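Local coordinates for protein probable chitinase A (PDB 4TX8) that probably acts as an endochitinase of glycoside hydrolase family 18, binding chitin and hydrolysing its glycosidic links, at residues I225-V239 against Y268-L282. Residues are numbered along the deposited sequence; the frame is centred on the assembly and turned at random.
Sequences IVVGAPVVSNLVSAV and YGGNWGAYLPIIDGL
Ile225 reaches Tyr275 and Ile278 by two branches: CD1 lies 3.7 Å from CE2 of the Tyr275 ring, and CG2 touches Ile278 CD1, which itself sits over the centre of one face of that ring. Tyr275 brings the contact near the calcium site: its side chain is about 7 Å from the ion, and Ile225 lies beside the calcium ligand Glu220. Where the loops run together, Val227 N donates to Gly270 O (2.9 Å, N-H...O angle 154°), with the donor tilted from the carbonyl plane. A water extends this link by donating to Val227 O and accepting from Gly270 N. CG2 of Val227 stands anti to the carbonyl carbon, beside the backbone N, which turns it over the Tyr268 ring face, a CH-pi contact 3.9 Å from the centroid and 12° off the normal; CG1 meets the same ring at CE2.

Both segments lie in successive beta-to-beta connections of the GH18 TIM (beta/alpha) barrel: helix 230-246 connects parallel neighbours 214-218 and 251-254, and helix 276-281 precedes the next parallel strand, 288-292. The short helical axes are 9.1 Å apart at closest and nearly parallel, at -22°.

Between the helices the side chains that meet are all apolar. Val232 CG1 meets Pro277 CG at 3.6 Å and also touches Ile278 CG1; one turn on, Leu235 CD2 reaches Ile278 CD1 while packing inward on Leu217. Val236 straddles two partners, its CG2 against the Ile278 backbone and its CG1 against Leu282 CD2, the Val236 and Leu282 side chains lying alongside and pointing opposite ways. Val239 CB is equally far, 4.0 Å, from CD1 and CD2 of Leu282, and both residues also touch strand 251-254.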
ATOM      1  N   ILE A 225      -2.318  -8.578 -16.892  1.00 29.64           N
ATOM      2  CA  ILE A 225      -2.060  -7.252 -17.421  1.00 28.71           C
ATOM      3  C   ILE A 225      -0.751  -7.280 -18.201  1.00 30.14           C
ATOM      4  O   ILE A 225       0.338  -7.167 -17.633  1.00 27.84           O
ATOM      5  CB  ILE A 225      -2.030  -6.193 -16.304  1.00 26.78           C
ATOM      6  CG1 ILE A 225      -3.413  -6.108 -15.649  1.00 27.65           C
ATOM      7  CG2 ILE A 225      -1.626  -4.832 -16.861  1.00 25.75           C
ATOM      8  CD1 ILE A 225      -3.552  -5.004 -14.630  1.00 33.31           C
ATOM      9  N   VAL A 226      -0.884  -7.480 -19.509  1.00 28.43           N
ATOM     10  CA  VAL A 226       0.243  -7.475 -20.424  1.00 30.33           C
ATOM     11  C   VAL A 226      -0.049  -6.514 -21.568  1.00 31.35           C
ATOM     12  O   VAL A 226      -1.204  -6.150 -21.800  1.00 28.38           O
ATOM     13  CB  VAL A 226       0.540  -8.879 -20.994  1.00 31.51           C
ATOM     14  CG1 VAL A 226       0.912  -9.847 -19.878  1.00 28.40           C
ATOM     15  CG2 VAL A 226      -0.650  -9.397 -21.785  1.00 32.63           C
ATOM     16  N   VAL A 227       0.998  -6.102 -22.274  1.00 32.17           N
ATOM     17  CA  VAL A 227       0.853  -5.187 -23.401  1.00 35.08           C
ATOM     18  C   VAL A 227      -0.072  -5.764 -24.470  1.00 37.69           C
ATOM     19  O   VAL A 227       0.151  -6.871 -24.965  1.00 36.95           O
ATOM     20  CB  VAL A 227       2.219  -4.857 -24.036  1.00 36.48           C
ATOM     21  CG1 VAL A 227       2.035  -4.052 -25.315  1.00 36.98           C
ATOM     22  CG2 VAL A 227       3.097  -4.105 -23.046  1.00 33.48           C
ATOM     23  N   GLY A 228      -1.118  -5.016 -24.808  1.00 38.80           N
ATOM     24  CA  GLY A 228      -2.031  -5.415 -25.862  1.00 37.92           C
ATOM     25  C   GLY A 228      -3.254  -6.180 -25.390  1.00 38.25           C
ATOM     26  O   GLY A 228      -4.151  -6.471 -26.182  1.00 42.03           O
ATOM     27  N   ALA A 229      -3.299  -6.509 -24.104  1.00 34.92           N
ATOM     28  CA  ALA A 229      -4.422  -7.262 -23.558  1.00 33.61           C
ATOM     29  C   ALA A 229      -5.656  -6.376 -23.424  1.00 35.34           C
ATOM     30  O   ALA A 229      -5.543  -5.200 -23.075  1.00 37.39           O
ATOM     31  CB  ALA A 229      -4.053  -7.868 -22.212  1.00 30.72           C
ATOM     32  N   PRO A 230      -6.841  -6.937 -23.714  1.00 37.30           N
ATOM     33  CA  PRO A 230      -8.114  -6.214 -23.606  1.00 38.32           C
ATOM     34  C   PRO A 230      -8.351  -5.596 -22.227  1.00 39.90           C
ATOM     35  O   PRO A 230      -9.001  -4.556 -22.136  1.00 42.19           O
ATOM     36  CB  PRO A 230      -9.152  -7.301 -23.897  1.00 36.72           C
ATOM     37  CG  PRO A 230      -8.443  -8.253 -24.787  1.00 36.81           C
ATOM     38  CD  PRO A 230      -7.022  -8.282 -24.289  1.00 35.43           C
ATOM     39  N   VAL A 231      -7.823  -6.222 -21.178  1.00 36.57           N
ATOM     40  CA  VAL A 231      -8.023  -5.744 -19.813  1.00 33.11           C
ATOM     41  C   VAL A 231      -7.461  -4.333 -19.619  1.00 33.78           C
ATOM     42  O   VAL A 231      -7.997  -3.546 -18.841  1.00 37.58           O
ATOM     43  CB  VAL A 231      -7.382  -6.710 -18.780  1.00 35.81           C
ATOM     44  CG1 VAL A 231      -5.914  -6.956 -19.100  1.00 32.83           C
ATOM     45  CG2 VAL A 231      -7.553  -6.187 -17.355  1.00 32.51           C
ATOM     46  N   VAL A 232      -6.393  -4.011 -20.343  1.00 34.00           N
ATOM     47  CA  VAL A 232      -5.753  -2.703 -20.234  1.00 35.85           C
ATOM     48  C   VAL A 232      -6.727  -1.567 -20.558  1.00 39.96           C
ATOM     49  O   VAL A 232      -6.850  -0.609 -19.793  1.00 39.35           O
ATOM     50  CB  VAL A 232      -4.528  -2.605 -21.161  1.00 37.86           C
ATOM     51  CG1 VAL A 232      -3.955  -1.201 -21.140  1.00 35.97           C
ATOM     52  CG2 VAL A 232      -3.472  -3.627 -20.755  1.00 37.92           C
ATOM     53  N   SER A 233      -7.426  -1.686 -21.682  1.00 40.49           N
ATOM     54  CA  SER A 233      -8.422  -0.691 -22.076  1.00 42.50           C
ATOM     55  C   SER A 233      -9.682  -0.783 -21.225  1.00 40.05           C
ATOM     56  O   SER A 233     -10.241   0.235 -20.816  1.00 39.98           O
ATOM     57  CB  SER A 233      -8.795  -0.851 -23.551  1.00 49.34           C
ATOM     58  OG  SER A 233      -7.700  -0.542 -24.389  1.00 60.32           O
ATOM     59  N   ASN A 234     -10.130  -2.007 -20.963  1.00 37.76           N
ATOM     60  CA  ASN A 234     -11.385  -2.212 -20.252  1.00 37.57           C
ATOM     61  C   ASN A 234     -11.325  -1.765 -18.796  1.00 34.86           C
ATOM     62  O   ASN A 234     -12.330  -1.333 -18.240  1.00 34.94           O
ATOM     63  CB  ASN A 234     -11.802  -3.680 -20.330  1.00 37.68           C
ATOM     64  CG  ASN A 234     -12.151  -4.111 -21.743  1.00 43.74           C
ATOM     65  OD1 ASN A 234     -12.440  -3.280 -22.604  1.00 46.76           O
ATOM     66  ND2 ASN A 234     -12.132  -5.417 -21.985  1.00 40.68           N
ATOM     67  N   LEU A 235     -10.149  -1.863 -18.180  1.00 31.96           N
ATOM     68  CA  LEU A 235      -9.995  -1.454 -16.787  1.00 31.45           C
ATOM     69  C   LEU A 235     -10.155   0.058 -16.642  1.00 31.38           C
ATOM     70  O   LEU A 235     -10.823   0.531 -15.726  1.00 34.02           O
ATOM     71  CB  LEU A 235      -8.636  -1.901 -16.238  1.00 31.56           C
ATOM     72  CG  LEU A 235      -8.329  -1.557 -14.778  1.00 33.00           C
ATOM     73  CD1 LEU A 235      -9.411  -2.091 -13.851  1.00 30.47           C
ATOM     74  CD2 LEU A 235      -6.960  -2.096 -14.371  1.00 31.91           C
ATOM     75  N   VAL A 236      -9.543   0.810 -17.551  1.00 29.51           N
ATOM     76  CA  VAL A 236      -9.667   2.265 -17.551  1.00 33.14           C
ATOM     77  C   VAL A 236     -11.123   2.681 -17.736  1.00 36.20           C
ATOM     78  O   VAL A 236     -11.629   3.554 -17.030  1.00 38.13           O
ATOM     79  CB  VAL A 236      -8.807   2.907 -18.655  1.00 35.59           C
ATOM     80  CG1 VAL A 236      -9.122   4.390 -18.788  1.00 37.57           C
ATOM     81  CG2 VAL A 236      -7.329   2.695 -18.365  1.00 37.30           C
ATOM     82  N   SER A 237     -11.793   2.041 -18.688  1.00 34.91           N
ATOM     83  CA  SER A 237     -13.200   2.313 -18.952  1.00 35.55           C
ATOM     84  C   SER A 237     -14.060   1.973 -17.739  1.00 34.43           C
ATOM     85  O   SER A 237     -14.975   2.717 -17.388  1.00 32.60           O
ATOM     86  CB  SER A 237     -13.674   1.525 -20.175  1.00 34.26           C
ATOM     87  OG  SER A 237     -15.051   1.744 -20.421  1.00 40.46           O
ATOM     88  N   ALA A 238     -13.751   0.851 -17.098  1.00 36.25           N
ATOM     89  CA  ALA A 238     -14.511   0.393 -15.940  1.00 34.76           C
ATOM     90  C   ALA A 238     -14.388   1.361 -14.768  1.00 32.30           C
ATOM     91  O   ALA A 238     -15.384   1.699 -14.128  1.00 34.37           O
ATOM     92  CB  ALA A 238     -14.055  -0.995 -15.526  1.00 31.76           C
ATOM     93  N   VAL A 239     -13.168   1.809 -14.491  1.00 30.69           N
ATOM     94  CA  VAL A 239     -12.939   2.716 -13.372  1.00 29.43           C
ATOM     95  C   VAL A 239     -13.613   4.066 -13.629  1.00 30.54           C
ATOM     96  O   VAL A 239     -14.229   4.640 -12.732  1.00 32.66           O
ATOM     97  CB  VAL A 239     -11.431   2.909 -13.102  1.00 26.31           C
ATOM     98  CG1 VAL A 239     -11.205   3.953 -12.025  1.00 25.17           C
ATOM     99  CG2 VAL A 239     -10.802   1.585 -12.686  1.00 25.82           C
ATOM    100  N   TYR A 268       9.374  -3.039 -23.317  1.00 33.66           N
ATOM    101  CA  TYR A 268       7.930  -2.894 -23.497  1.00 33.80           C
ATOM    102  C   TYR A 268       7.346  -4.138 -24.159  1.00 36.23           C
ATOM    103  O   TYR A 268       7.447  -4.316 -25.372  1.00 41.35           O
ATOM    104  CB  TYR A 268       7.603  -1.645 -24.323  1.00 34.72           C
ATOM    105  CG  TYR A 268       6.158  -1.210 -24.214  1.00 34.12           C
ATOM    106  CD1 TYR A 268       5.661  -0.689 -23.027  1.00 34.37           C
ATOM    107  CD2 TYR A 268       5.289  -1.324 -25.295  1.00 35.29           C
ATOM    108  CE1 TYR A 268       4.340  -0.291 -22.914  1.00 36.59           C
ATOM    109  CE2 TYR A 268       3.962  -0.927 -25.192  1.00 36.17           C
ATOM    110  CZ  TYR A 268       3.494  -0.412 -23.998  1.00 39.30           C
ATOM    111  OH  TYR A 268       2.181  -0.016 -23.882  1.00 42.79           O
ATOM    112  N   GLY A 269       6.738  -4.996 -23.345  1.00 33.17           N
ATOM    113  CA  GLY A 269       6.201  -6.264 -23.803  1.00 27.10           C
ATOM    114  C   GLY A 269       5.913  -7.149 -22.607  1.00 27.95           C
ATOM    115  O   GLY A 269       6.570  -7.030 -21.573  1.00 29.19           O
ATOM    116  N   GLY A 270       4.936  -8.039 -22.737  1.00 28.93           N
ATOM    117  CA  GLY A 270       4.502  -8.834 -21.603  1.00 29.82           C
ATOM    118  C   GLY A 270       4.030  -7.905 -20.501  1.00 32.16           C
ATOM    119  O   GLY A 270       3.337  -6.924 -20.769  1.00 31.67           O
ATOM    120  N   ASN A 271       4.423  -8.192 -19.264  1.00 25.66           N
ATOM    121  CA  ASN A 271       4.058  -7.341 -18.136  1.00 24.58           C
ATOM    122  C   ASN A 271       4.821  -6.021 -18.101  1.00 25.99           C
ATOM    123  O   ASN A 271       4.389  -5.063 -17.460  1.00 27.73           O
ATOM    124  CB  ASN A 271       4.290  -8.081 -16.820  1.00 24.91           C
ATOM    125  CG  ASN A 271       3.492  -9.356 -16.724  1.00 26.81           C
ATOM    126  OD1 ASN A 271       2.283  -9.367 -16.963  1.00 32.88           O
ATOM    127  ND2 ASN A 271       4.163 -10.446 -16.382  1.00 23.47           N
ATOM    128  N   TRP A 272       5.962  -5.973 -18.778  1.00 21.50           N
ATOM    129  CA  TRP A 272       6.852  -4.827 -18.640  1.00 25.01           C
ATOM    130  C   TRP A 272       6.315  -3.597 -19.365  1.00 26.36           C
ATOM    131  O   TRP A 272       6.070  -3.616 -20.574  1.00 26.56           O
ATOM    132  CB  TRP A 272       8.263  -5.201 -19.112  1.00 22.93           C
ATOM    133  CG  TRP A 272       8.989  -5.955 -18.033  1.00 22.49           C
ATOM    134  CD1 TRP A 272       8.617  -7.146 -17.480  1.00 21.53           C
ATOM    135  CD2 TRP A 272      10.179  -5.546 -17.340  1.00 23.92           C
ATOM    136  NE1 TRP A 272       9.506  -7.512 -16.501  1.00 21.40           N
ATOM    137  CE2 TRP A 272      10.475  -6.549 -16.395  1.00 22.83           C
ATOM    138  CE3 TRP A 272      11.027  -4.436 -17.436  1.00 26.60           C
ATOM    139  CZ2 TRP A 272      11.582  -6.477 -15.549  1.00 20.37           C
ATOM    140  CZ3 TRP A 272      12.127  -4.367 -16.595  1.00 24.72           C
ATOM    141  CH2 TRP A 272      12.395  -5.382 -15.665  1.00 22.56           C
ATOM    142  N   GLY A 273       6.108  -2.534 -18.592  1.00 23.96           N
ATOM    143  CA  GLY A 273       5.496  -1.313 -19.087  1.00 25.18           C
ATOM    144  C   GLY A 273       3.996  -1.421 -19.311  1.00 28.14           C
ATOM    145  O   GLY A 273       3.365  -0.466 -19.757  1.00 26.80           O
ATOM    146  N   ALA A 274       3.420  -2.576 -18.983  1.00 26.49           N
ATOM    147  CA  ALA A 274       2.034  -2.873 -19.348  1.00 25.84           C
ATOM    148  C   ALA A 274       1.013  -1.995 -18.625  1.00 25.53           C
ATOM    149  O   ALA A 274      -0.123  -1.865 -19.075  1.00 29.11           O
ATOM    150  CB  ALA A 274       1.728  -4.343 -19.090  1.00 26.11           C
ATOM    151  N   TYR A 275       1.415  -1.393 -17.511  1.00 27.46           N
ATOM    152  CA  TYR A 275       0.502  -0.571 -16.720  1.00 28.64           C
ATOM    153  C   TYR A 275       0.443   0.880 -17.192  1.00 29.92           C
ATOM    154  O   TYR A 275      -0.449   1.628 -16.792  1.00 33.13           O
ATOM    155  CB  TYR A 275       0.907  -0.599 -15.247  1.00 29.35           C
ATOM    156  CG  TYR A 275      -0.245  -0.789 -14.293  1.00 28.89           C
ATOM    157  CD1 TYR A 275      -0.973   0.297 -13.821  1.00 28.41           C
ATOM    158  CD2 TYR A 275      -0.605  -2.058 -13.859  1.00 30.53           C
ATOM    159  CE1 TYR A 275      -2.027   0.120 -12.943  1.00 30.32           C
ATOM    160  CE2 TYR A 275      -1.653  -2.244 -12.985  1.00 28.07           C
ATOM    161  CZ  TYR A 275      -2.362  -1.153 -12.530  1.00 31.13           C
ATOM    162  OH  TYR A 275      -3.408  -1.342 -11.657  1.00 32.68           O
ATOM    163  N   LEU A 276       1.392   1.279 -18.034  1.00 28.59           N
ATOM    164  CA  LEU A 276       1.527   2.689 -18.404  1.00 30.86           C
ATOM    165  C   LEU A 276       0.291   3.283 -19.111  1.00 34.44           C
ATOM    166  O   LEU A 276      -0.101   4.408 -18.802  1.00 36.28           O
ATOM    167  CB  LEU A 276       2.779   2.891 -19.267  1.00 27.43           C
ATOM    168  CG  LEU A 276       4.116   2.584 -18.578  1.00 26.48           C
ATOM    169  CD1 LEU A 276       5.266   2.615 -19.572  1.00 26.75           C
ATOM    170  CD2 LEU A 276       4.384   3.547 -17.428  1.00 24.63           C
ATOM    171  N   PRO A 277      -0.332   2.547 -20.052  1.00 33.97           N
ATOM    172  CA  PRO A 277      -1.546   3.161 -20.610  1.00 33.71           C
ATOM    173  C   PRO A 277      -2.718   3.197 -19.624  1.00 33.32           C
ATOM    174  O   PRO A 277      -3.623   4.013 -19.791  1.00 34.01           O
ATOM    175  CB  PRO A 277      -1.871   2.275 -21.820  1.00 34.53           C
ATOM    176  CG  PRO A 277      -1.147   1.004 -21.584  1.00 37.42           C
ATOM    177  CD  PRO A 277       0.078   1.351 -20.811  1.00 33.63           C
ATOM    178  N   ILE A 278      -2.699   2.339 -18.608  1.00 30.91           N
ATOM    179  CA  ILE A 278      -3.726   2.375 -17.569  1.00 30.59           C
ATOM    180  C   ILE A 278      -3.589   3.654 -16.740  1.00 31.20           C
ATOM    181  O   ILE A 278      -4.571   4.355 -16.489  1.00 32.75           O
ATOM    182  CB  ILE A 278      -3.647   1.144 -16.643  1.00 29.52           C
ATOM    183  CG1 ILE A 278      -3.896  -0.138 -17.443  1.00 31.16           C
ATOM    184  CG2 ILE A 278      -4.648   1.264 -15.499  1.00 24.70           C
ATOM    185  CD1 ILE A 278      -3.700  -1.412 -16.642  1.00 28.38           C
ATOM    186  N   ILE A 279      -2.360   3.949 -16.326  1.00 30.56           N
ATOM    187  CA  ILE A 279      -2.052   5.194 -15.631  1.00 29.54           C
ATOM    188  C   ILE A 279      -2.408   6.402 -16.489  1.00 32.89           C
ATOM    189  O   ILE A 279      -3.031   7.354 -16.016  1.00 33.49           O
ATOM    190  CB  ILE A 279      -0.559   5.279 -15.258  1.00 26.95           C
ATOM    191  CG1 ILE A 279      -0.164   4.113 -14.350  1.00 24.63           C
ATOM    192  CG2 ILE A 279      -0.248   6.613 -14.593  1.00 26.08           C
ATOM    193  CD1 ILE A 279       1.337   3.934 -14.211  1.00 23.66           C
ATOM    194  N   ASP A 280      -2.008   6.357 -17.756  1.00 35.95           N
ATOM    195  CA  ASP A 280      -2.223   7.477 -18.664  1.00 38.40           C
ATOM    196  C   ASP A 280      -3.712   7.740 -18.868  1.00 38.92           C
ATOM    197  O   ASP A 280      -4.158   8.885 -18.832  1.00 43.43           O
ATOM    198  CB  ASP A 280      -1.541   7.217 -20.010  1.00 41.47           C
ATOM    199  CG  ASP A 280      -1.695   8.378 -20.973  1.00 50.40           C
ATOM    200  OD1 ASP A 280      -1.520   9.540 -20.545  1.00 50.47           O
ATOM    201  OD2 ASP A 280      -2.001   8.127 -22.158  1.00 55.11           O
ATOM    202  N   GLY A 281      -4.478   6.671 -19.066  1.00 37.06           N
ATOM    203  CA  GLY A 281      -5.911   6.786 -19.269  1.00 36.16           C
ATOM    204  C   GLY A 281      -6.673   7.295 -18.058  1.00 36.24           C
ATOM    205  O   GLY A 281      -7.749   7.865 -18.200  1.00 34.03           O
ATOM    206  N   LEU A 282      -6.118   7.096 -16.866  1.00 33.74           N
ATOM    207  CA  LEU A 282      -6.801   7.485 -15.634  1.00 27.12           C
ATOM    208  C   LEU A 282      -6.107   8.622 -14.887  1.00 31.84           C
ATOM    209  O   LEU A 282      -6.423   8.880 -13.725  1.00 35.18           O
ATOM    210  CB  LEU A 282      -6.931   6.274 -14.701  1.00 25.72           C
ATOM    211  CG  LEU A 282      -7.872   5.162 -15.165  1.00 32.84           C
ATOM    212  CD1 LEU A 282      -7.704   3.921 -14.307  1.00 24.81           C
ATOM    213  CD2 LEU A 282      -9.316   5.644 -15.136  1.00 30.85           C
TER
HETATM  214  O   HOH W   1       2.466  -8.506 -24.727  1.00 45.95           O